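Local atomic coordinates of hypothetical protein (Nostoc punctiforme, PDB entry 2INB), a protein that is probably involved, as a XisH family member related to PDDEXK nucleases, in site-specific recombination of nitrogen-fixation genes in cyanobacteria. Residues Ile127-Val130 with Glu131-Val134. Numbering follows the deposited sequence.
Sequences IYDV and EQEV
A G1 beta bulge closes this hairpin: Glu133 and Val134 are both set against Asp129 on the partner strand. Asp129 O takes two weak bonds there, from Glu133 N at 2.9 Å and from Val134 N at 3.3 Å. Glu133 has phi and psi both near +60°, the left-handed conformation usual for the first bulge residue, although glycine is commoner there. A third weak bond, from Glu133 N to Val130 O, closes the turn 130-133. Glu133 thus ends the turn and starts the bulge. Its one N-H is shared between Asp129 O and Val130 O and points squarely at neither. The firm backbone link is Asp129 N to Val134 O, 2.8 Å and nearly straight at 165°. It marks Asp129 and Val134 as an antiparallel hydrogen-bonded pair. Their side chains share one face of the sheet, where Asp129 CB meets Val134 CG2 at 3.8 Å.

The Asp129 carboxylate also ties down the turn. Its CG is anti to the backbone N (chi1 -178°), which sets CG beside the carbonyl carbon and brings OD1 to Gln132 N, 2.9 Å away. The N-H meets OD1 almost in line with its C-O bond. Farther out, Gln132 NE2 donates a hydrogen bond to Glu131 OE2 at 2.9 Å, on the anti side and tilted somewhat out of the carboxylate plane.

The hairpin joins strand 125-129 to strand 134-139, the outermost strand of the sheet within this chain. Tyr128 packs against helix 7-18 and bonds through OH to Lys61 O. Lys18 NZ of that helix is hydrogen-bonded to Glu133 O, while Val130 rests on Pro101 of strand 94-101 and Asp129 touches Leu102 of helix 102-106.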
loop_
_atom_site.group_PDB
_atom_site.type_symbol
_atom_site.label_atom_id
_atom_site.label_comp_id
_atom_site.label_asym_id
_atom_site.label_seq_id
_atom_site.Cartn_x
_atom_site.Cartn_y
_atom_site.Cartn_z
ATOM N N ILE A 127 2.529 -12.084 14.714
ATOM C CA ILE A 127 3.411 -11.332 15.572
ATOM C C ILE A 127 4.508 -12.266 16.069
ATOM O O ILE A 127 4.215 -13.287 16.729
ATOM C CB ILE A 127 2.688 -10.715 16.756
ATOM C CG1 ILE A 127 1.405 -9.995 16.293
ATOM C CG2 ILE A 127 3.642 -9.764 17.492
ATOM C CD1 ILE A 127 1.616 -8.974 15.199
ATOM N N TYR A 128 5.758 -11.908 15.770
ATOM C CA TYR A 128 6.917 -12.771 16.113
ATOM C C TYR A 128 7.894 -12.040 17.028
ATOM O O TYR A 128 8.117 -10.844 16.894
ATOM C CB TYR A 128 7.641 -13.280 14.876
ATOM C CG TYR A 128 8.294 -12.239 13.960
ATOM C CD1 TYR A 128 7.542 -11.589 12.960
ATOM C CD2 TYR A 128 9.667 -11.962 13.998
ATOM C CE1 TYR A 128 8.129 -10.664 12.118
ATOM C CE2 TYR A 128 10.245 -11.049 13.136
ATOM C CZ TYR A 128 9.503 -10.409 12.199
ATOM O OH TYR A 128 10.146 -9.545 11.348
ATOM N N ASP A 129 8.480 -12.797 17.933
ATOM C CA ASP A 129 9.486 -12.260 18.818
ATOM C C ASP A 129 10.837 -12.509 18.194
ATOM O O ASP A 129 11.177 -13.637 17.903
ATOM C CB ASP A 129 9.377 -12.903 20.202
ATOM C CG ASP A 129 10.379 -12.338 21.166
ATOM O OD1 ASP A 129 11.508 -12.825 21.219
ATOM O OD2 ASP A 129 10.069 -11.329 21.832
ATOM N N VAL A 130 11.579 -11.434 17.937
ATOM C CA VAL A 130 12.879 -11.547 17.287
ATOM C C VAL A 130 13.959 -12.236 18.129
ATOM O O VAL A 130 14.637 -13.140 17.641
ATOM C CB VAL A 130 13.355 -10.164 16.797
ATOM C CG1 VAL A 130 14.774 -10.259 16.241
ATOM C CG2 VAL A 130 12.366 -9.619 15.722
ATOM N N GLU A 131 14.119 -11.838 19.398
ATOM C CA GLU A 131 15.177 -12.352 20.261
ATOM C C GLU A 131 15.123 -13.875 20.388
ATOM O O GLU A 131 16.153 -14.550 20.288
ATOM C CB GLU A 131 15.077 -11.694 21.650
ATOM C CG GLU A 131 16.118 -12.223 22.644
ATOM C CD GLU A 131 15.619 -12.233 24.099
ATOM O OE1 GLU A 131 15.708 -11.169 24.752
ATOM O OE2 GLU A 131 15.160 -13.295 24.592
ATOM N N GLN A 132 13.917 -14.400 20.603
ATOM C CA GLN A 132 13.773 -15.840 20.787
ATOM C C GLN A 132 13.323 -16.576 19.530
ATOM O O GLN A 132 13.316 -17.813 19.496
ATOM C CB GLN A 132 12.798 -16.162 21.950
ATOM C CG GLN A 132 13.410 -15.907 23.292
ATOM C CD GLN A 132 14.679 -16.729 23.522
ATOM O OE1 GLN A 132 14.683 -17.972 23.306
ATOM N NE2 GLN A 132 15.752 -16.068 23.988
ATOM N N GLU A 133 12.942 -15.845 18.512
ATOM C CA GLU A 133 12.554 -16.406 17.225
ATOM C C GLU A 133 11.364 -17.372 17.403
ATOM O O GLU A 133 11.454 -18.553 17.103
ATOM C CB GLU A 133 13.711 -17.111 16.513
ATOM C CG GLU A 133 14.996 -16.298 16.429
ATOM C CD GLU A 133 16.072 -17.009 15.605
ATOM O OE1 GLU A 133 16.444 -18.154 15.945
ATOM O OE2 GLU A 133 16.489 -16.453 14.591
ATOM N N VAL A 134 10.267 -16.834 17.919
ATOM C CA VAL A 134 9.052 -17.587 18.174
ATOM C C VAL A 134 7.829 -16.780 17.754
ATOM O O VAL A 134 7.859 -15.536 17.662
ATOM C CB VAL A 134 8.895 -17.948 19.672
ATOM C CG1 VAL A 134 10.047 -18.857 20.119
ATOM C CG2 VAL A 134 8.779 -16.683 20.533
#